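Local coordinates for protein lipase (Penicillium expansum, PDB 3G7N) that hydrolyses acylglycerol lipids such as triacylglycerols, releasing free fatty acids, as a secreted alkaline lipase of the alpha/beta-hydrolase superfamily, at residues T109-V114 and Q147-K152; A6-L11 and A243-V248; R97-P102 and F162-Q167. All blocks are in the same frame, centred on the assembly; numbering follows the deposited sequence.

Contact 1: T109-V114 and Q147-K152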
loop_
_atom_site.group_PDB
_atom_site.type_symbol
_atom_site.label_atom_id
_atom_site.label_comp_id
_atom_site.label_asym_id
_atom_site.label_seq_id
_atom_site.Cartn_x
_atom_site.Cartn_y
_atom_site.Cartn_z
ATOM N N THR A 109 -14.963 -4.971 -7.744
ATOM C CA THR A 109 -14.249 -5.416 -8.931
ATOM C C THR A 109 -12.976 -6.173 -8.561
ATOM O O THR A 109 -12.703 -7.237 -9.112
ATOM C CB THR A 109 -13.916 -4.230 -9.836
ATOM O OG1 THR A 109 -15.133 -3.560 -10.193
ATOM C CG2 THR A 109 -13.233 -4.699 -11.109
ATOM N N ILE A 110 -12.209 -5.641 -7.617
ATOM C CA ILE A 110 -10.968 -6.277 -7.205
ATOM C C ILE A 110 -11.252 -7.605 -6.496
ATOM O O ILE A 110 -10.631 -8.619 -6.830
ATOM C CB ILE A 110 -10.156 -5.328 -6.309
ATOM C CG1 ILE A 110 -9.628 -4.167 -7.148
ATOM C CG2 ILE A 110 -9.020 -6.072 -5.651
ATOM C CD1 ILE A 110 -8.990 -3.035 -6.357
ATOM N N ILE A 111 -12.172 -7.621 -5.529
ATOM C CA ILE A 111 -12.496 -8.864 -4.840
ATOM C C ILE A 111 -12.960 -9.951 -5.824
ATOM O O ILE A 111 -12.560 -11.106 -5.721
ATOM C CB ILE A 111 -13.552 -8.637 -3.720
ATOM C CG1 ILE A 111 -13.021 -7.660 -2.662
ATOM C CG2 ILE A 111 -13.934 -9.956 -3.076
ATOM C CD1 ILE A 111 -11.731 -8.074 -1.987
ATOM N N THR A 112 -13.784 -9.569 -6.784
ATOM C CA THR A 112 -14.272 -10.520 -7.784
ATOM C C THR A 112 -13.137 -11.128 -8.601
ATOM O O THR A 112 -13.082 -12.336 -8.810
ATOM C CB THR A 112 -15.302 -9.856 -8.715
ATOM O OG1 THR A 112 -16.451 -9.483 -7.942
ATOM C CG2 THR A 112 -15.761 -10.822 -9.808
ATOM N N GLU A 113 -12.184 -10.304 -9.017
ATOM C CA GLU A 113 -11.072 -10.806 -9.812
ATOM C C GLU A 113 -10.135 -11.650 -8.963
ATOM O O GLU A 113 -9.683 -12.716 -9.403
ATOM C CB GLU A 113 -10.309 -9.658 -10.479
ATOM C CG GLU A 113 -9.093 -10.116 -11.270
ATOM C CD GLU A 113 -9.426 -10.971 -12.492
ATOM O OE1 GLU A 113 -10.611 -11.060 -12.883
ATOM O OE2 GLU A 113 -8.476 -11.428 -13.161
ATOM N N VAL A 114 -9.875 -11.242 -7.732
ATOM C CA VAL A 114 -9.041 -12.062 -6.858
ATOM C C VAL A 114 -9.683 -13.445 -6.638
ATOM O O VAL A 114 -8.989 -14.474 -6.665
ATOM C CB VAL A 114 -8.728 -11.354 -5.524
ATOM C CG1 VAL A 114 -8.034 -12.312 -4.532
ATOM C CG2 VAL A 114 -7.884 -10.099 -5.766
ATOM N N GLN A 147 -10.237 -9.922 5.193
ATOM C CA GLN A 147 -11.605 -10.205 5.616
ATOM C C GLN A 147 -12.332 -11.066 4.585
ATOM O O GLN A 147 -13.127 -11.955 4.952
ATOM C CB GLN A 147 -12.361 -8.901 5.829
ATOM C CG GLN A 147 -11.927 -8.148 7.071
ATOM C CD GLN A 147 -12.659 -8.621 8.302
ATOM O OE1 GLN A 147 -12.036 -9.049 9.279
ATOM N NE2 GLN A 147 -13.960 -8.469 8.295
ATOM N N ASN A 148 -12.084 -10.829 3.298
ATOM C CA ASN A 148 -12.746 -11.610 2.256
ATOM C C ASN A 148 -12.119 -12.972 2.014
ATOM O O ASN A 148 -12.814 -13.912 1.605
ATOM C CB ASN A 148 -12.812 -10.831 0.947
ATOM C CG ASN A 148 -13.993 -9.872 0.901
ATOM O OD1 ASN A 148 -15.106 -10.271 0.550
ATOM N ND2 ASN A 148 -13.786 -8.624 1.336
ATOM N N PHE A 149 -10.830 -13.112 2.305
ATOM C CA PHE A 149 -10.081 -14.332 2.000
ATOM C C PHE A 149 -9.270 -14.786 3.221
ATOM O O PHE A 149 -8.046 -14.859 3.179
ATOM C CB PHE A 149 -9.185 -14.121 0.764
ATOM C CG PHE A 149 -9.926 -13.604 -0.433
ATOM C CD1 PHE A 149 -10.842 -14.410 -1.099
ATOM C CD2 PHE A 149 -9.695 -12.326 -0.920
ATOM C CE1 PHE A 149 -11.539 -13.944 -2.175
ATOM C CE2 PHE A 149 -10.399 -11.852 -2.001
ATOM C CZ PHE A 149 -11.294 -12.673 -2.660
ATOM N N PRO A 150 -9.979 -15.196 4.298
ATOM C CA PRO A 150 -9.306 -15.480 5.562
ATOM C C PRO A 150 -8.460 -16.765 5.575
ATOM O O PRO A 150 -7.568 -16.905 6.414
ATOM C CB PRO A 150 -10.465 -15.600 6.559
ATOM C CG PRO A 150 -11.647 -15.964 5.733
ATOM C CD PRO A 150 -11.446 -15.227 4.433
ATOM N N ASP A 151 -8.594 -17.590 4.548
ATOM C CA ASP A 151 -7.765 -18.787 4.440
ATOM C C ASP A 151 -6.516 -18.618 3.578
ATOM O O ASP A 151 -5.857 -19.602 3.245
ATOM C CB ASP A 151 -8.603 -19.965 3.939
ATOM C CG ASP A 151 -9.186 -19.723 2.565
ATOM O OD1 ASP A 151 -9.158 -18.565 2.093
ATOM O OD2 ASP A 151 -9.785 -20.668 1.997
ATOM N N LYS A 152 -6.171 -17.374 3.228
ATOM C CA LYS A 152 -4.993 -17.133 2.384
ATOM C C LYS A 152 -3.942 -16.355 3.157
ATOM O O LYS A 152 -4.269 -15.352 3.813
ATOM C CB LYS A 152 -5.385 -16.336 1.142
ATOM C CG LYS A 152 -6.365 -17.050 0.231
ATOM C CD LYS A 152 -5.777 -18.318 -0.389
ATOM C CE LYS A 152 -6.887 -19.147 -1.044
ATOM N NZ LYS A 152 -6.307 -20.276 -1.810
#
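The first torsion of F149 sets its CG anti to its own carbonyl carbon (chi1 -53°), which sends the ring toward helix 97-120, where I111 and V114 wait one helical turn apart. V114 meets it with CG1, the methyl placed anti to the backbone N (chi1 171°). That methyl gives the shortest contact, 3.5 Å from V114 CG1 to F149 CE2, and it arrives obliquely to the ring. CZ, the far end of the ring, enters the notch between the two aliphatic residues: F149 CZ lies 3.8 Å from I111 CG2, and the carbonyl oxygen I111 O sits at the ring edge, near its plane, 3.7 Å from F149 CZ. Its approach to the slightly positive rim is likely to be mildly favourable, although no hydrogen bond is formed. I111 also reaches N148, whose side chain crosses its own at about a right angle; I111 CD1 is 3.9 Å from N148 ND2 and I111 CG2 is 3.8 Å from N148 OD1. This is van der Waals contact of aliphatic carbons with an amide whose ND2 already donates to the carbonyls of A144 and S85. With an alanine at I111, CG1, CG2 and CD1 are gone, and a gap would probably open beside N148 and the F149 ring end. F149 is the first residue past helix 133-148 to abandon helical backbone angles, and it starts a type I turn closed by K152 N to F149 O at 3.1 Å. The contact joins the end of helix 133-148 to the middle of helix 97-120. I118, a further turn along, also touches F149, while I110 and V114 lean on strand 57-62 of the central sheet.

Contact 2: A6-L11 and A243-V248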
loop_
_atom_site.group_PDB
_atom_site.type_symbol
_atom_site.label_atom_id
_atom_site.label_comp_id
_atom_site.label_asym_id
_atom_site.label_seq_id
_atom_site.Cartn_x
_atom_site.Cartn_y
_atom_site.Cartn_z
ATOM N N ALA A 6 17.891 -7.590 5.048
ATOM C CA ALA A 6 17.164 -8.701 4.442
ATOM C C ALA A 6 15.777 -8.301 3.938
ATOM O O ALA A 6 15.219 -8.977 3.078
ATOM C CB ALA A 6 17.057 -9.864 5.422
ATOM N N ALA A 7 15.224 -7.221 4.495
ATOM C CA ALA A 7 13.910 -6.700 4.090
ATOM C C ALA A 7 13.948 -5.994 2.742
ATOM O O ALA A 7 12.893 -5.745 2.142
ATOM C CB ALA A 7 13.374 -5.761 5.157
ATOM N N PHE A 8 15.129 -5.565 2.317
ATOM C CA PHE A 8 15.239 -4.654 1.182
ATOM C C PHE A 8 14.760 -5.277 -0.137
ATOM O O PHE A 8 14.023 -4.635 -0.890
ATOM C CB PHE A 8 16.658 -4.082 1.043
ATOM C CG PHE A 8 16.838 -3.188 -0.151
ATOM C CD1 PHE A 8 16.625 -1.823 -0.041
ATOM C CD2 PHE A 8 17.232 -3.693 -1.371
ATOM C CE1 PHE A 8 16.767 -0.989 -1.131
ATOM C CE2 PHE A 8 17.368 -2.854 -2.474
ATOM C CZ PHE A 8 17.177 -1.491 -2.330
ATOM N N PRO A 9 15.153 -6.532 -0.429
ATOM C CA PRO A 9 14.768 -7.040 -1.744
ATOM C C PRO A 9 13.252 -7.063 -1.988
ATOM O O PRO A 9 12.815 -6.676 -3.071
ATOM C CB PRO A 9 15.359 -8.454 -1.765
ATOM C CG PRO A 9 16.576 -8.332 -0.879
ATOM C CD PRO A 9 16.154 -7.395 0.230
ATOM N N ASP A 10 12.476 -7.426 -0.977
ATOM C CA ASP A 10 11.029 -7.469 -1.196
ATOM C C ASP A 10 10.454 -6.053 -1.323
ATOM O O ASP A 10 9.501 -5.821 -2.055
ATOM C CB ASP A 10 10.295 -8.264 -0.111
ATOM C CG ASP A 10 10.505 -9.761 -0.236
ATOM O OD1 ASP A 10 11.007 -10.197 -1.292
ATOM O OD2 ASP A 10 10.074 -10.489 0.682
ATOM N N LEU A 11 11.012 -5.101 -0.592
ATOM C CA LEU A 11 10.493 -3.738 -0.636
ATOM C C LEU A 11 10.916 -3.048 -1.929
ATOM O O LEU A 11 10.158 -2.250 -2.498
ATOM C CB LEU A 11 10.945 -2.959 0.597
ATOM C CG LEU A 11 10.274 -3.412 1.892
ATOM C CD1 LEU A 11 11.064 -2.931 3.105
ATOM C CD2 LEU A 11 8.817 -2.964 1.948
ATOM N N ALA A 243 10.499 8.673 -4.395
ATOM C CA ALA A 243 11.314 7.454 -4.438
ATOM C C ALA A 243 10.973 6.545 -3.275
ATOM O O ALA A 243 10.604 6.994 -2.195
ATOM C CB ALA A 243 12.812 7.806 -4.424
ATOM N N SER A 244 11.195 5.252 -3.487
ATOM C CA SER A 244 11.084 4.283 -2.399
ATOM C C SER A 244 12.031 3.118 -2.652
ATOM O O SER A 244 12.091 2.600 -3.757
ATOM C CB SER A 244 9.651 3.751 -2.330
ATOM O OG SER A 244 9.386 3.242 -1.030
ATOM N N PHE A 245 12.837 2.783 -1.643
ATOM C CA PHE A 245 13.760 1.639 -1.735
ATOM C C PHE A 245 14.526 1.613 -3.042
ATOM O O PHE A 245 14.682 0.562 -3.665
ATOM C CB PHE A 245 13.048 0.324 -1.420
ATOM C CG PHE A 245 12.484 0.292 -0.044
ATOM C CD1 PHE A 245 13.297 0.005 1.049
ATOM C CD2 PHE A 245 11.234 0.847 0.180
ATOM C CE1 PHE A 245 12.840 0.250 2.357
ATOM C CE2 PHE A 245 10.781 1.078 1.446
ATOM C CZ PHE A 245 11.596 0.844 2.540
ATOM N N GLY A 246 15.051 2.767 -3.420
ATOM C CA GLY A 246 15.987 2.845 -4.532
ATOM C C GLY A 246 15.318 3.033 -5.886
ATOM O O GLY A 246 15.995 3.116 -6.905
ATOM N N VAL A 247 13.989 3.143 -5.902
ATOM C CA VAL A 247 13.242 3.297 -7.153
ATOM C C VAL A 247 12.562 4.657 -7.193
ATOM O O VAL A 247 11.729 4.964 -6.330
ATOM C CB VAL A 247 12.155 2.208 -7.269
ATOM C CG1 VAL A 247 11.366 2.393 -8.559
ATOM C CG2 VAL A 247 12.777 0.799 -7.158
ATOM N N VAL A 248 12.866 5.458 -8.207
ATOM C CA VAL A 248 12.138 6.695 -8.447
ATOM C C VAL A 248 10.920 6.375 -9.298
ATOM O O VAL A 248 11.021 5.713 -10.333
ATOM C CB VAL A 248 13.030 7.728 -9.180
ATOM C CG1 VAL A 248 12.240 8.950 -9.613
ATOM C CG2 VAL A 248 14.250 8.100 -8.315
#
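The backbones come closest where the CA atoms of L11 and F245 stand 6.4 Å apart, F245 being the first corner of a type I' turn (phi 46°) closed in both directions between S244 and V247. From this corner, with its side chain about 9 Å from that of the charge-relay D188, F245 points toward helix 8-23. L11 covers one face of its ring: L11 CB is 3.7 Å from the ring centroid and only 14° off the normal, a CH-pi contact, and L11 CD1 continues the cover to F245 CE1 at 3.7 Å. F8 approaches at the ring edge, near its plane, the two side chains running past each other in opposite directions. With its CG anti to the backbone N (chi1 177°), it brings CD1 4.0 Å from F245 CD1, while F8 CZ approaches F245 O at 3.5 Å. G246, also at positive phi, holds a conformation that calls for glycine, since a CB would jam against the preceding carbonyl. Between 6-11 and 243-248 the contact is thus apolar and CH-pi, without a hydrogen bond; the polar tie comes from H12, next on the same helix, whose ND1 bonds to F245 O and whose ring also meets F8.

Contact 3: R97-P102 and F162-Q167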
loop_
_atom_site.group_PDB
_atom_site.type_symbol
_atom_site.label_atom_id
_atom_site.label_comp_id
_atom_site.label_asym_id
_atom_site.label_seq_id
_atom_site.Cartn_x
_atom_site.Cartn_y
_atom_site.Cartn_z
ATOM N N ARG A 97 -12.666 9.863 4.225
ATOM C CA ARG A 97 -13.451 9.679 3.021
ATOM C C ARG A 97 -12.553 9.666 1.787
ATOM O O ARG A 97 -12.837 8.987 0.801
ATOM C CB ARG A 97 -14.524 10.767 2.899
ATOM C CG ARG A 97 -15.445 10.550 1.715
ATOM C CD ARG A 97 -16.478 11.664 1.560
ATOM N NE ARG A 97 -17.474 11.647 2.622
ATOM C CZ ARG A 97 -17.648 12.636 3.492
ATOM N NH1 ARG A 97 -16.862 13.708 3.455
ATOM N NH2 ARG A 97 -18.618 12.565 4.392
ATOM N N GLY A 98 -11.500 10.480 1.799
ATOM C CA GLY A 98 -10.599 10.564 0.655
ATOM C C GLY A 98 -9.864 9.289 0.296
ATOM O O GLY A 98 -9.278 9.212 -0.785
ATOM N N VAL A 99 -9.884 8.294 1.181
ATOM C CA VAL A 99 -9.369 6.960 0.854
ATOM C C VAL A 99 -10.494 5.934 0.758
ATOM O O VAL A 99 -10.491 5.101 -0.144
ATOM C CB VAL A 99 -8.289 6.514 1.858
ATOM C CG1 VAL A 99 -7.785 5.104 1.535
ATOM C CG2 VAL A 99 -7.139 7.506 1.838
ATOM N N HIS A 100 -11.465 5.977 1.674
ATOM C CA HIS A 100 -12.600 5.071 1.569
ATOM C C HIS A 100 -13.354 5.215 0.263
ATOM O O HIS A 100 -13.773 4.204 -0.323
ATOM C CB HIS A 100 -13.537 5.229 2.766
ATOM C CG HIS A 100 -14.766 4.372 2.684
ATOM N ND1 HIS A 100 -14.785 3.040 3.045
ATOM C CD2 HIS A 100 -15.964 4.621 2.116
ATOM C CE1 HIS A 100 -15.992 2.544 2.818
ATOM N NE2 HIS A 100 -16.745 3.507 2.320
ATOM N N ARG A 101 -13.564 6.443 -0.189
ATOM C CA ARG A 101 -14.330 6.632 -1.409
ATOM C C ARG A 101 -13.696 5.964 -2.637
ATOM O O ARG A 101 -14.360 5.177 -3.320
ATOM C CB ARG A 101 -14.635 8.114 -1.660
ATOM C CG ARG A 101 -15.531 8.359 -2.856
ATOM C CD ARG A 101 -16.257 9.707 -2.714
ATOM N NE ARG A 101 -16.909 10.093 -3.965
ATOM C CZ ARG A 101 -16.303 10.750 -4.948
ATOM N NH1 ARG A 101 -15.059 11.180 -4.790
ATOM N NH2 ARG A 101 -16.967 11.049 -6.057
ATOM N N PRO A 102 -12.428 6.283 -2.944
ATOM C CA PRO A 102 -11.815 5.598 -4.095
ATOM C C PRO A 102 -11.717 4.085 -3.903
ATOM O O PRO A 102 -11.981 3.350 -4.839
ATOM C CB PRO A 102 -10.426 6.243 -4.205
ATOM C CG PRO A 102 -10.191 6.940 -2.880
ATOM C CD PRO A 102 -11.578 7.370 -2.435
ATOM N N PHE A 162 0.465 8.002 3.870
ATOM C CA PHE A 162 -0.119 8.696 5.010
ATOM C C PHE A 162 -1.097 7.770 5.750
ATOM O O PHE A 162 -1.616 6.819 5.166
ATOM C CB PHE A 162 -0.817 9.983 4.544
ATOM C CG PHE A 162 -1.784 9.787 3.415
ATOM C CD1 PHE A 162 -3.121 9.516 3.676
ATOM C CD2 PHE A 162 -1.381 9.895 2.098
ATOM C CE1 PHE A 162 -4.040 9.403 2.638
ATOM C CE2 PHE A 162 -2.295 9.759 1.056
ATOM C CZ PHE A 162 -3.640 9.577 1.332
ATOM N N PRO A 163 -1.334 8.018 7.054
ATOM C CA PRO A 163 -2.295 7.212 7.804
ATOM C C PRO A 163 -3.718 7.628 7.437
ATOM O O PRO A 163 -3.919 8.735 6.930
ATOM C CB PRO A 163 -1.989 7.574 9.258
ATOM C CG PRO A 163 -1.583 9.060 9.159
ATOM C CD PRO A 163 -0.789 9.134 7.852
ATOM N N ILE A 164 -4.687 6.717 7.594
ATOM C CA ILE A 164 -5.998 6.950 6.996
ATOM C C ILE A 164 -7.185 6.894 7.938
ATOM O O ILE A 164 -8.323 6.987 7.483
ATOM C CB ILE A 164 -6.287 6.030 5.788
ATOM C CG1 ILE A 164 -6.427 4.563 6.203
ATOM C CG2 ILE A 164 -5.148 6.132 4.752
ATOM C CD1 ILE A 164 -7.068 3.693 5.109
ATOM N N GLY A 165 -6.945 6.672 9.222
ATOM C CA GLY A 165 -8.095 6.533 10.124
ATOM C C GLY A 165 -7.734 6.751 11.563
ATOM O O GLY A 165 -6.591 7.067 11.917
ATOM N N ASN A 166 -8.707 6.429 12.419
ATOM C CA ASN A 166 -8.555 6.641 13.853
ATOM C C ASN A 166 -7.909 5.455 14.538
ATOM O O ASN A 166 -7.483 4.505 13.879
ATOM C CB ASN A 166 -9.889 7.013 14.503
ATOM C CG ASN A 166 -10.941 5.903 14.398
ATOM O OD1 ASN A 166 -10.694 4.815 13.867
ATOM N ND2 ASN A 166 -12.125 6.177 14.942
ATOM N N GLN A 167 -7.741 5.523 15.858
ATOM C CA GLN A 167 -7.074 4.432 16.555
ATOM C C GLN A 167 -7.822 3.109 16.409
ATOM O O GLN A 167 -7.206 2.055 16.290
ATOM C CB GLN A 167 -6.880 4.756 18.036
ATOM C CG GLN A 167 -6.033 3.718 18.780
ATOM C CD GLN A 167 -4.575 3.745 18.373
ATOM O OE1 GLN A 167 -3.916 4.784 18.455
ATOM N NE2 GLN A 167 -4.082 2.627 17.855
#
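Residues 97-102 meet the F162 ring at its edge, where V99 CG2 lies near the ring plane, 3.7 Å from F162 CE1 and a little farther from CZ. I164 CG2 lies to one side of the same ring, beyond its rim, 4.1 Å from F162 CD1, and the valine and phenylalanine side chains slide past each other in opposite directions. V99 supplies both of its methyls. CG2, anti to the carbonyl carbon, is shared between the aromatic rim and I164, with V99 CG2 to I164 CG2 at 3.8 Å. The other methyl, anti to the backbone N (chi1 178°), packs on the end of the isoleucine, V99 CG1 standing 3.9 Å from I164 CD1. The two side chains cross at about a right angle. A chi1 of 67° puts I164 CG2 anti to the carbonyl carbon, facing V99 CG2, and the extended chi2 (165°) carries CD1 on to V99 CG1. The nearest CA atoms, those of V99 and I164, are 7.0 Å apart, a spacing spanned by side chains. A136 of helix 133-148 touches V99, F162 and I164, so the first turn of helix 97-120 and the loop following strand 154-159 converge on one small residue. Farther along, N166 is the N-cap of the next helix, its OD1 accepting from the backbone N of W169. The F162 side chain lies about 5 Å from that of the nucleophile S132 and about 6 Å from that of H241, and a sulfate, probably from the crystallisation liquor, is bound about 4 Å away. With all three touching residues buried and no hydrogen bond between the segments, the contact rests on van der Waals packing of methyls with each other and with a ring edge, close to the site of S132.

In the fold
Contacts 1 and 3 both use helix 97-120, the one midway along it and the other at its first turn, with centres 20 Å apart; helix 133-148 takes part in contact 1 and flanks contact 3 through A136. Contact 2 is on the opposite side of the chain's centre from each of them, bringing the N-terminal helix 8-23 against a hairpin near the C-terminus, so that the loop it closes encloses both others. Contacts 2 and 3 are buried, contact 1 only partly. None has a hydrogen bond between its segments, yet they differ: an amide joins the partly buried contact 1, CH-pi cover marks contact 2, and aliphatic packing with one methyl at a ring edge marks contact 3.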